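PDB 6BQ6: thermospermine synthase from Medicago truncatula, which probably transfers an aminopropyl group from decarboxylated S-adenosylmethionine to spermidine, giving thermospermine and methylthioadenosine in plant polyamine biosynthesis. Local coordinates for residues Asn46-Thr51 and Ala60-Lys65; Glu81-Ile86 and His250-Ala255; Lys127-Asp132 and Glu158-Asp163; Asn162-Glu167 and Tyr192-Lys197. All blocks are in the same frame, centred on the assembly; numbering follows the deposited sequence.

Interaction 1: Asn46-Thr51 and Ala60-Lys65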
# COMPACT_ATOMS: atom_id res chain seq x y z
N ASN B 46 -2.04 -0.05 -16.08
CA ASN B 46 -1.51 -0.62 -17.35
C ASN B 46 -0.15 0.01 -17.65
O ASN B 46 0.84 -0.69 -17.96
CB ASN B 46 -2.46 -0.31 -18.52
CG ASN B 46 -3.75 -1.13 -18.49
OD1 ASN B 46 -3.72 -2.33 -18.24
ND2 ASN B 46 -4.87 -0.49 -18.81
N SER B 47 -0.06 1.33 -17.61
CA SER B 47 1.21 1.96 -17.90
C SER B 47 1.29 3.35 -17.36
O SER B 47 0.29 3.91 -16.88
CB SER B 47 1.54 1.91 -19.40
OG SER B 47 0.77 2.81 -20.09
N ILE B 48 2.50 3.90 -17.39
CA ILE B 48 2.73 5.28 -17.04
C ILE B 48 3.13 5.98 -18.31
O ILE B 48 4.23 5.75 -18.85
CB ILE B 48 3.84 5.40 -15.96
CG1 ILE B 48 3.41 4.59 -14.73
CG2 ILE B 48 4.11 6.85 -15.63
CD1 ILE B 48 4.52 4.35 -13.71
N LEU B 49 2.20 6.77 -18.84
CA LEU B 49 2.28 7.24 -20.22
C LEU B 49 3.26 8.37 -20.37
O LEU B 49 4.10 8.34 -21.29
CB LEU B 49 0.92 7.62 -20.77
CG LEU B 49 -0.10 6.47 -20.91
CD1 LEU B 49 -1.47 7.05 -21.24
CD2 LEU B 49 0.33 5.47 -21.98
N HIS B 50 3.27 9.21 -19.32
CA HIS B 50 4.22 10.32 -19.10
C HIS B 50 4.35 10.74 -17.63
O HIS B 50 3.41 10.64 -16.84
CB HIS B 50 3.78 11.54 -19.90
CG HIS B 50 4.59 12.77 -19.62
ND1 HIS B 50 5.50 13.27 -20.52
CD2 HIS B 50 4.62 13.60 -18.55
CE1 HIS B 50 6.06 14.36 -20.02
NE2 HIS B 50 5.55 14.58 -18.83
N THR B 51 5.53 11.24 -17.24
CA THR B 51 5.71 11.85 -15.92
C THR B 51 6.64 13.06 -16.13
O THR B 51 7.52 13.02 -16.99
CB THR B 51 6.27 10.85 -14.88
OG1 THR B 51 5.23 9.98 -14.40
CG2 THR B 51 6.85 11.55 -13.70
N ALA B 60 1.59 13.90 -14.49
CA ALA B 60 1.68 12.48 -14.89
C ALA B 60 0.39 12.09 -15.59
O ALA B 60 -0.68 12.58 -15.23
CB ALA B 60 1.90 11.60 -13.66
N LEU B 61 0.51 11.33 -16.68
CA LEU B 61 -0.62 10.70 -17.32
C LEU B 61 -0.48 9.18 -17.24
O LEU B 61 0.52 8.60 -17.73
CB LEU B 61 -0.73 11.16 -18.76
CG LEU B 61 -1.99 10.75 -19.51
CD1 LEU B 61 -3.28 11.44 -19.04
CD2 LEU B 61 -1.78 10.96 -21.01
N LEU B 62 -1.45 8.57 -16.57
CA LEU B 62 -1.40 7.14 -16.26
C LEU B 62 -2.42 6.45 -17.08
O LEU B 62 -3.48 6.97 -17.27
CB LEU B 62 -1.71 6.92 -14.78
CG LEU B 62 -0.88 7.77 -13.83
CD1 LEU B 62 -1.25 7.44 -12.39
CD2 LEU B 62 0.61 7.58 -14.04
N ASP B 63 -2.17 5.22 -17.48
CA ASP B 63 -3.17 4.43 -18.10
C ASP B 63 -3.62 3.43 -17.02
O ASP B 63 -2.88 2.56 -16.67
CB ASP B 63 -2.64 3.73 -19.33
CG ASP B 63 -3.67 2.83 -19.98
OD1 ASP B 63 -4.83 2.76 -19.49
OD2 ASP B 63 -3.31 2.17 -20.98
N THR B 64 -4.79 3.65 -16.48
CA THR B 64 -5.32 2.83 -15.37
C THR B 64 -6.34 1.88 -15.88
O THR B 64 -7.07 2.18 -16.81
CB THR B 64 -5.92 3.71 -14.25
OG1 THR B 64 -7.22 4.17 -14.62
CG2 THR B 64 -5.05 4.92 -13.97
N LYS B 65 -6.46 0.74 -15.21
CA LYS B 65 -7.41 -0.27 -15.61
C LYS B 65 -8.83 0.16 -15.30
O LYS B 65 -9.68 0.13 -16.20
CB LYS B 65 -7.06 -1.61 -15.00
CG LYS B 65 -5.73 -2.17 -15.49
CD LYS B 65 -5.53 -3.60 -14.99
CE LYS B 65 -4.13 -4.13 -15.25
NZ LYS B 65 -4.04 -4.65 -16.65

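Interaction 2: Glu81-Ile86 and His250-Ala255. With TER (N-(3-amino-propyl)-N-(5-aminopropyl)-1,4-diaminobutane), chain F.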
# COMPACT_ATOMS: atom_id res chain seq x y z
N GLU B 81 -10.33 9.40 -17.53
CA GLU B 81 -10.99 9.28 -18.80
C GLU B 81 -12.43 8.78 -18.73
O GLU B 81 -13.29 9.28 -19.47
CB GLU B 81 -10.14 8.37 -19.69
CG GLU B 81 -10.65 8.12 -21.08
CD GLU B 81 -9.70 7.22 -21.90
OE1 GLU B 81 -8.96 6.39 -21.31
OE2 GLU B 81 -9.66 7.41 -23.13
N THR B 82 -12.71 7.78 -17.90
CA THR B 82 -14.02 7.18 -17.93
C THR B 82 -15.09 8.11 -17.35
O THR B 82 -16.24 7.95 -17.70
CB THR B 82 -14.10 5.85 -17.14
OG1 THR B 82 -13.57 6.03 -15.82
CG2 THR B 82 -13.32 4.79 -17.86
N ASP B 83 -14.74 8.98 -16.41
CA ASP B 83 -15.73 9.77 -15.74
C ASP B 83 -15.51 11.26 -15.65
O ASP B 83 -16.34 11.94 -15.01
CB ASP B 83 -16.09 9.19 -14.35
CG ASP B 83 -14.94 9.11 -13.39
OD1 ASP B 83 -13.95 9.83 -13.54
OD2 ASP B 83 -15.03 8.30 -12.43
N GLU B 84 -14.47 11.80 -16.26
CA GLU B 84 -14.31 13.26 -16.24
C GLU B 84 -15.50 14.02 -16.83
O GLU B 84 -15.75 15.15 -16.45
CB GLU B 84 -12.99 13.71 -16.87
CG GLU B 84 -12.80 13.36 -18.32
CD GLU B 84 -13.37 14.35 -19.32
OE1 GLU B 84 -13.15 14.12 -20.53
OE2 GLU B 84 -14.06 15.33 -18.98
N PHE B 85 -16.23 13.39 -17.75
CA PHE B 85 -17.44 13.99 -18.33
C PHE B 85 -18.44 14.43 -17.23
O PHE B 85 -19.15 15.40 -17.38
CB PHE B 85 -18.10 13.09 -19.38
CG PHE B 85 -18.86 11.92 -18.83
CD1 PHE B 85 -20.17 12.01 -18.50
CD2 PHE B 85 -18.23 10.70 -18.62
CE1 PHE B 85 -20.89 10.94 -18.00
CE2 PHE B 85 -18.94 9.62 -18.12
CZ PHE B 85 -20.26 9.74 -17.79
N ILE B 86 -18.49 13.67 -16.11
CA ILE B 86 -19.39 14.01 -15.04
C ILE B 86 -18.97 15.37 -14.42
O ILE B 86 -19.82 16.24 -14.25
CB ILE B 86 -19.44 12.93 -13.96
CG1 ILE B 86 -19.84 11.59 -14.57
CG2 ILE B 86 -20.40 13.29 -12.83
CD1 ILE B 86 -19.82 10.46 -13.58
N HIS B 250 -21.72 12.30 -7.55
CA HIS B 250 -20.64 11.35 -7.39
C HIS B 250 -19.73 11.24 -8.58
O HIS B 250 -20.21 11.12 -9.71
CB HIS B 250 -21.28 9.97 -7.16
CG HIS B 250 -20.30 8.87 -6.82
ND1 HIS B 250 -20.18 7.74 -7.57
CD2 HIS B 250 -19.39 8.75 -5.83
CE1 HIS B 250 -19.22 6.97 -7.09
NE2 HIS B 250 -18.73 7.57 -6.01
N ILE B 251 -18.43 11.20 -8.32
CA ILE B 251 -17.44 10.95 -9.36
C ILE B 251 -16.60 9.72 -8.92
O ILE B 251 -15.85 9.78 -7.99
CB ILE B 251 -16.60 12.19 -9.61
CG1 ILE B 251 -17.52 13.32 -10.15
CG2 ILE B 251 -15.52 11.91 -10.66
CD1 ILE B 251 -16.93 14.65 -9.96
N PRO B 252 -16.81 8.59 -9.56
CA PRO B 252 -16.24 7.34 -9.04
C PRO B 252 -14.75 7.41 -8.83
O PRO B 252 -14.27 6.97 -7.80
CB PRO B 252 -16.62 6.30 -10.11
CG PRO B 252 -17.84 6.83 -10.71
CD PRO B 252 -17.76 8.33 -10.65
N SER B 253 -14.03 8.03 -9.76
CA SER B 253 -12.57 8.07 -9.67
C SER B 253 -12.09 8.96 -8.54
O SER B 253 -10.95 8.82 -8.09
CB SER B 253 -11.93 8.55 -10.96
OG SER B 253 -12.35 9.83 -11.32
N TYR B 254 -12.93 9.87 -8.08
CA TYR B 254 -12.63 10.73 -6.95
C TYR B 254 -12.90 10.12 -5.61
O TYR B 254 -12.55 10.74 -4.58
CB TYR B 254 -13.43 12.05 -7.11
CG TYR B 254 -13.06 12.99 -8.25
CD1 TYR B 254 -12.09 12.67 -9.22
CD2 TYR B 254 -13.71 14.21 -8.38
CE1 TYR B 254 -11.78 13.55 -10.24
CE2 TYR B 254 -13.41 15.10 -9.40
CZ TYR B 254 -12.45 14.77 -10.33
OH TYR B 254 -12.17 15.65 -11.33
N ALA B 255 -13.54 8.94 -5.54
CA ALA B 255 -13.99 8.27 -4.32
C ALA B 255 -14.80 9.16 -3.40
O ALA B 255 -14.72 9.04 -2.18
CB ALA B 255 -12.81 7.62 -3.54
N1 TER F . -6.00 22.86 -11.66
C2 TER F . -7.14 22.49 -12.48
C3 TER F . -8.39 22.39 -11.62
C4 TER F . -8.38 21.23 -10.66
N5 TER F . -9.68 21.03 -10.07
C6 TER F . -10.33 19.74 -10.13
C7 TER F . -11.13 19.46 -8.88
C8 TER F . -11.30 17.96 -8.72
N9 TER F . -10.21 17.34 -8.00
C10 TER F . -10.24 15.92 -7.82
C11 TER F . -9.55 15.42 -6.57
C12 TER F . -9.96 13.97 -6.35
C13 TER F . -9.08 13.24 -5.34
N14 TER F . -8.73 14.09 -4.23

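Interaction 3: Lys127-Asp132 and Glu158-Asp163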
# COMPACT_ATOMS: atom_id res chain seq x y z
N LYS B 127 -17.06 33.48 -27.38
CA LYS B 127 -15.67 33.53 -26.89
C LYS B 127 -15.55 32.84 -25.57
O LYS B 127 -16.41 33.03 -24.67
CB LYS B 127 -15.20 34.95 -26.73
CG LYS B 127 -13.70 35.05 -26.45
CD LYS B 127 -13.20 36.48 -26.59
CE LYS B 127 -13.22 37.19 -25.25
NZ LYS B 127 -12.26 38.31 -25.21
N VAL B 128 -14.51 32.06 -25.44
CA VAL B 128 -14.06 31.46 -24.15
C VAL B 128 -12.59 31.85 -23.92
O VAL B 128 -11.72 31.70 -24.79
CB VAL B 128 -14.14 29.93 -24.15
CG1 VAL B 128 -13.59 29.33 -22.86
CG2 VAL B 128 -15.55 29.40 -24.42
N VAL B 129 -12.33 32.42 -22.77
CA VAL B 129 -10.98 32.68 -22.32
C VAL B 129 -10.62 31.71 -21.23
O VAL B 129 -11.34 31.66 -20.24
CB VAL B 129 -10.85 34.11 -21.75
CG1 VAL B 129 -9.41 34.37 -21.31
CG2 VAL B 129 -11.26 35.13 -22.77
N MET B 130 -9.51 30.98 -21.39
CA MET B 130 -9.02 30.01 -20.41
C MET B 130 -7.79 30.66 -19.81
O MET B 130 -6.82 30.90 -20.55
CB MET B 130 -8.64 28.68 -21.03
CG MET B 130 -8.13 27.63 -20.03
SD MET B 130 -7.07 26.37 -20.81
CE MET B 130 -8.16 25.92 -22.12
N CYS B 131 -7.87 30.99 -18.52
CA CYS B 131 -6.79 31.65 -17.83
C CYS B 131 -6.15 30.78 -16.73
O CYS B 131 -6.72 30.59 -15.66
CB CYS B 131 -7.26 33.00 -17.30
SG CYS B 131 -5.97 33.98 -16.48
N ASP B 132 -4.99 30.20 -17.05
CA ASP B 132 -4.33 29.19 -16.20
C ASP B 132 -2.94 29.67 -15.96
O ASP B 132 -2.33 30.26 -16.83
CB ASP B 132 -4.31 27.80 -16.88
CG ASP B 132 -4.00 26.64 -15.90
OD1 ASP B 132 -2.84 26.47 -15.40
OD2 ASP B 132 -4.94 25.88 -15.59
N GLU B 158 -9.49 31.42 -26.45
CA GLU B 158 -8.24 32.13 -26.19
C GLU B 158 -7.63 31.59 -24.89
O GLU B 158 -8.30 31.57 -23.86
CB GLU B 158 -8.49 33.62 -26.03
CG GLU B 158 -7.17 34.40 -25.80
CD GLU B 158 -7.30 35.90 -25.66
OE1 GLU B 158 -8.41 36.45 -25.83
OE2 GLU B 158 -6.24 36.55 -25.38
N VAL B 159 -6.36 31.17 -24.94
CA VAL B 159 -5.62 30.73 -23.78
C VAL B 159 -4.75 31.90 -23.32
O VAL B 159 -4.02 32.50 -24.11
CB VAL B 159 -4.78 29.48 -24.12
CG1 VAL B 159 -3.92 29.09 -22.92
CG2 VAL B 159 -5.65 28.34 -24.57
N VAL B 160 -4.87 32.26 -22.05
CA VAL B 160 -4.06 33.28 -21.42
C VAL B 160 -3.33 32.63 -20.28
O VAL B 160 -3.93 31.89 -19.50
CB VAL B 160 -4.90 34.45 -20.89
CG1 VAL B 160 -4.05 35.41 -20.08
CG2 VAL B 160 -5.58 35.20 -22.03
N ILE B 161 -2.03 32.86 -20.20
CA ILE B 161 -1.22 32.35 -19.10
C ILE B 161 -1.02 33.47 -18.10
O ILE B 161 -0.25 34.39 -18.33
CB ILE B 161 0.14 31.79 -19.58
CG1 ILE B 161 -0.07 30.72 -20.70
CG2 ILE B 161 0.87 31.20 -18.37
CD1 ILE B 161 -0.94 29.53 -20.32
N ASN B 162 -1.76 33.40 -17.00
CA ASN B 162 -1.74 34.44 -15.98
C ASN B 162 -2.45 33.96 -14.76
O ASN B 162 -3.19 32.94 -14.78
CB ASN B 162 -2.35 35.76 -16.53
CG ASN B 162 -1.86 37.04 -15.83
OD1 ASN B 162 -0.94 37.00 -14.99
ND2 ASN B 162 -2.48 38.18 -16.15
N ASP B 163 -2.19 34.67 -13.68
CA ASP B 163 -3.00 34.63 -12.47
C ASP B 163 -4.36 35.21 -12.83
O ASP B 163 -4.42 36.29 -13.39
CB ASP B 163 -2.36 35.53 -11.43
CG ASP B 163 -3.16 35.60 -10.18
OD1 ASP B 163 -3.08 34.66 -9.38
OD2 ASP B 163 -3.88 36.59 -9.97
O HOH W 1 -5.46 31.44 -13.47

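Interaction 4: Asn162-Glu167 and Tyr192-Lys197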
# COMPACT_ATOMS: atom_id res chain seq x y z
N ASN B 162 -1.76 33.40 -17.00
CA ASN B 162 -1.74 34.44 -15.98
C ASN B 162 -2.45 33.96 -14.76
O ASN B 162 -3.19 32.94 -14.78
CB ASN B 162 -2.35 35.76 -16.53
CG ASN B 162 -1.86 37.04 -15.83
OD1 ASN B 162 -0.94 37.00 -14.99
ND2 ASN B 162 -2.48 38.18 -16.15
N ASP B 163 -2.19 34.67 -13.68
CA ASP B 163 -3.00 34.63 -12.47
C ASP B 163 -4.36 35.21 -12.83
O ASP B 163 -4.42 36.29 -13.39
CB ASP B 163 -2.36 35.53 -11.43
CG ASP B 163 -3.16 35.60 -10.18
OD1 ASP B 163 -3.08 34.66 -9.38
OD2 ASP B 163 -3.88 36.59 -9.97
N ALA B 164 -5.45 34.51 -12.51
CA ALA B 164 -6.79 34.96 -12.89
C ALA B 164 -7.18 36.30 -12.23
O ALA B 164 -7.89 37.09 -12.85
CB ALA B 164 -7.83 33.88 -12.58
N LYS B 165 -6.74 36.57 -11.00
CA LYS B 165 -7.05 37.86 -10.36
C LYS B 165 -6.41 38.99 -11.10
O LYS B 165 -7.06 40.00 -11.37
CB LYS B 165 -6.64 37.91 -8.85
CG LYS B 165 -6.88 39.25 -8.19
CD LYS B 165 -6.46 39.22 -6.72
CE LYS B 165 -6.11 40.60 -6.16
NZ LYS B 165 -7.31 41.30 -5.68
N ALA B 166 -5.14 38.84 -11.43
CA ALA B 166 -4.43 39.84 -12.21
C ALA B 166 -5.06 40.05 -13.56
O ALA B 166 -5.22 41.21 -14.00
CB ALA B 166 -2.98 39.42 -12.39
N GLU B 167 -5.40 38.95 -14.23
CA GLU B 167 -6.02 39.04 -15.56
C GLU B 167 -7.35 39.77 -15.56
O GLU B 167 -7.55 40.71 -16.34
CB GLU B 167 -6.20 37.66 -16.16
CG GLU B 167 -6.62 37.64 -17.60
CD GLU B 167 -5.61 38.25 -18.56
OE1 GLU B 167 -4.42 38.34 -18.19
OE2 GLU B 167 -6.00 38.56 -19.72
N TYR B 192 -5.86 30.30 -3.29
CA TYR B 192 -6.68 30.62 -2.16
C TYR B 192 -7.36 31.98 -2.34
O TYR B 192 -8.53 32.17 -2.00
CB TYR B 192 -5.84 30.61 -0.87
CG TYR B 192 -6.65 31.04 0.30
CD1 TYR B 192 -6.71 32.38 0.66
CD2 TYR B 192 -7.39 30.12 1.03
CE1 TYR B 192 -7.49 32.81 1.72
CE2 TYR B 192 -8.15 30.53 2.12
CZ TYR B 192 -8.20 31.88 2.44
OH TYR B 192 -8.94 32.30 3.46
N LYS B 193 -6.61 32.93 -2.87
CA LYS B 193 -7.14 34.28 -3.02
C LYS B 193 -8.35 34.38 -3.95
O LYS B 193 -9.14 35.32 -3.85
CB LYS B 193 -6.06 35.25 -3.45
CG LYS B 193 -5.50 35.00 -4.83
CD LYS B 193 -4.41 36.00 -5.09
CE LYS B 193 -3.93 35.90 -6.52
NZ LYS B 193 -2.90 34.85 -6.65
N LEU B 194 -8.50 33.39 -4.83
CA LEU B 194 -9.60 33.36 -5.77
C LEU B 194 -10.90 32.79 -5.19
O LEU B 194 -11.86 32.58 -5.92
CB LEU B 194 -9.18 32.62 -7.01
CG LEU B 194 -7.88 33.13 -7.65
CD1 LEU B 194 -7.38 32.23 -8.79
CD2 LEU B 194 -7.98 34.52 -8.16
N TYR B 195 -10.91 32.54 -3.87
CA TYR B 195 -12.08 32.05 -3.16
C TYR B 195 -12.48 33.01 -2.03
O TYR B 195 -13.36 32.71 -1.25
CB TYR B 195 -11.79 30.66 -2.57
CG TYR B 195 -11.58 29.56 -3.55
CD1 TYR B 195 -10.33 29.26 -4.05
CD2 TYR B 195 -12.64 28.76 -3.93
CE1 TYR B 195 -10.13 28.20 -4.94
CE2 TYR B 195 -12.46 27.73 -4.83
CZ TYR B 195 -11.22 27.43 -5.30
OH TYR B 195 -11.10 26.39 -6.15
N THR B 196 -11.84 34.18 -1.94
CA THR B 196 -12.17 35.06 -0.83
C THR B 196 -13.37 35.96 -1.14
O THR B 196 -13.64 36.32 -2.32
CB THR B 196 -10.97 35.93 -0.42
OG1 THR B 196 -10.56 36.73 -1.52
CG2 THR B 196 -9.81 35.08 -0.00
N LYS B 197 -14.00 36.42 -0.06
CA LYS B 197 -15.11 37.36 -0.13
C LYS B 197 -14.71 38.59 -0.90
O LYS B 197 -15.41 39.02 -1.83
CB LYS B 197 -15.60 37.75 1.26
CG LYS B 197 -16.76 38.73 1.25
CD LYS B 197 -17.15 39.16 2.66
CE LYS B 197 -18.44 39.98 2.64
NZ LYS B 197 -18.22 41.38 2.18

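Interaction 1: Asn46-Thr51 and Ala60-Lys65
Asn46 meets Asp63 and Lys65 where the chain turns a corner. Its CB lies 3.4 Å from Asp63 O. CG is anti to the carbonyl carbon (chi1 -73°), which carries the amide over Lys65, and Asn46 CG rests on Lys65 CG at 3.7 Å. Asn46 OD1 then accepts from Lys65 NZ at 2.8 Å, the lysine chain bending at its last torsion to arrive. Asn46 ND2 points the other way and gives a weak, straight bond of 3.3 Å to Asp63 OD1, with amide and carboxylate planes 68° apart. Without the amide, as with an alanine here, the Lys65 ammonium is likely to lose this acceptor and the Asp63 carboxylate its amide neighbour. The backbone forms an antiparallel hairpin with two classic beta bulges. Asp63 O takes both Asn46 N and Ser47 N, and Leu61 O takes Leu49 N at 2.7 Å and His50 N at 3.2 Å. On one face Ile48 CG2 lies beside Leu62 CD2 at 3.9 Å. Leu49 CD1 reaches Leu61 CD2 and Asp63 CB. The hairpin lies in the tetramerisation domain. Strand 70-73 continues the sheet beyond strand 58-64, Phe140 and Tyr144 of helix 135-144 touch Leu61, and Cys29 of a second subunit packs on Leu62.

Interaction 2: Glu81-Ile86 and His250-Ala255
Asp83 turns its carboxylate toward Ser253 and uses both oxygens on it. Asp83 OD1 accepts from Ser253 OG at 2.7 Å through its syn lone pair. Asp83 OD2 takes Ser253 N at 2.9 Å, also on the syn side and 18° out of the carboxylate plane. Both CG of Asp83 (chi1 61°) and OG of Ser253 (chi1 60°) sit between backbone N and carbonyl carbon, which brings the two groups together. Pro252 runs antiparallel alongside the aspartate, with Pro252 CD 3.3 Å from Asp83 OD2. Ile86, three residues on, runs counter to Ile251, with Ile86 CG2 against Ile251 CG1 at 3.9 Å, and lies across Pro252. The contact joins the start of helix 84-98 to the 3-10 turn after strand 243-251. That turn carries Tyr254 of the ligand pocket. The Tyr254 ring is sandwiched: Ile251 CG2 lies over the centre of one face and C10 of thermospermine over the other, 3.5 Å above the plane. Ser253 N and OG would probably lose both acceptors if a leucine stood in place of Asp83, and the turn under Tyr254 could shift. Two bonds to a buried carboxylate thus fix the turn, while the ring offers the polyamine's carbon chain an apolar surface.

Interaction 3: Lys127-Asp132 and Glu158-Asp163
Val129 and Val160 meet on one face of the sheet, CG1 of the first against CG2 of the second at 4.0 Å. The two side chains are staggered along the strands. Val129 CG1 sits in the hollow beside Val160, 3.9 Å from Glu158 O. Cys131 comes next on this face. Its CB-SG bond is anti to the backbone N (chi1 -177°), which sends the sulfur past Val160 to the chain leaving the strand. There Cys131 SG sits 3.4 Å from Asn162 O and 4.0 Å from Asn162 CB. Helix 164-169 covers this face, with Glu167 on Cys131 and Val160. The strands are parallel neighbours in the Rossmann-like sheet of the aminopropyltransferases, and 157-161 is its edge strand within the chain. Asp132, and Asp163 at the N-cap of helix 164-169, belong to the adenosine site seen for this protein. Ladder bonds join the backbones, such as Val160 N to Met130 O at 2.8 Å; they lengthen toward Asp132. On the other face a kink at chi3 brings Met130 CE to Val159 CG2, a looser touch of 4.3 Å. Ile161 folds CG2 and CD1 round Asp132 O. Where the strands part, a water donates to Cys131 O at 2.7 Å and to Asn162 O at 3.0 Å.

Interaction 4: Asn162-Glu167 and Tyr192-Lys197
Leu194 packs its two methyls against the first turn of helix 164-169. Leu194 CD2 is the closer one, 3.7 Å from both Lys165 CB and Lys165 N. Leu194 CD1 reaches Ala164 CB at 4.2 Å. A chi1 of -54° puts CG of Leu194 beside the backbone N, and the branch then faces the helix. This is the tight part of the contact, and Phe199 of helix 197-204 and Leu182 also pack on Leu194. Beside it lies a salt bridge. Lys193, its chain turned at the far end, sets NZ 2.7 Å from Asp163 OD1. The ammonium comes on the syn side, 33° out of the carboxylate plane, and Pro190 O is a second, weak partner. Asp163 is also the N-cap of its helix, with Asp163 OD2 taking Ala166 N at 3.0 Å through the anti lone pair. One carboxylate therefore serves the cap with one oxygen and the lysine with the other. The contact ties the helix following strand 157-161 to the loop after strand 175-181 in the Rossmann-like domain. Asp163, Ala164, Pro190 and Cys191 all bind adenosine in another structure of this protein, so the contact borders that site. The looser part is made by the two lysine chains. Lys165 CB and Lys193 CE are 4.1 Å apart, and the chains cross with their CD atoms 4.2 Å apart. Lys165 then leads its NZ away to a salt bridge with Glu169.

Overall arrangement
Interaction 2 is the most buried contact. It pairs an aspartate with a turn beside the thermospermine pocket. Interaction 1 lies farthest from the chain's centre, in the tetramerisation domain, where a bulged hairpin meets other subunits. Interactions 1, 3 and 4 are partly buried; 3 and 4 touch no other chain. These two share Asn162 and Asp163 and touch through Glu167 and Cys131, so strand 157-161 and helix 164-169 link them directly. Interaction 3 relies on parallel ladder bonds, interaction 4 on a salt bridge and a leucine. Interactions 2 and 3 reach the two outermost strands of one sheet, their centres about 25 Å apart and on opposite sides of the chain's centre.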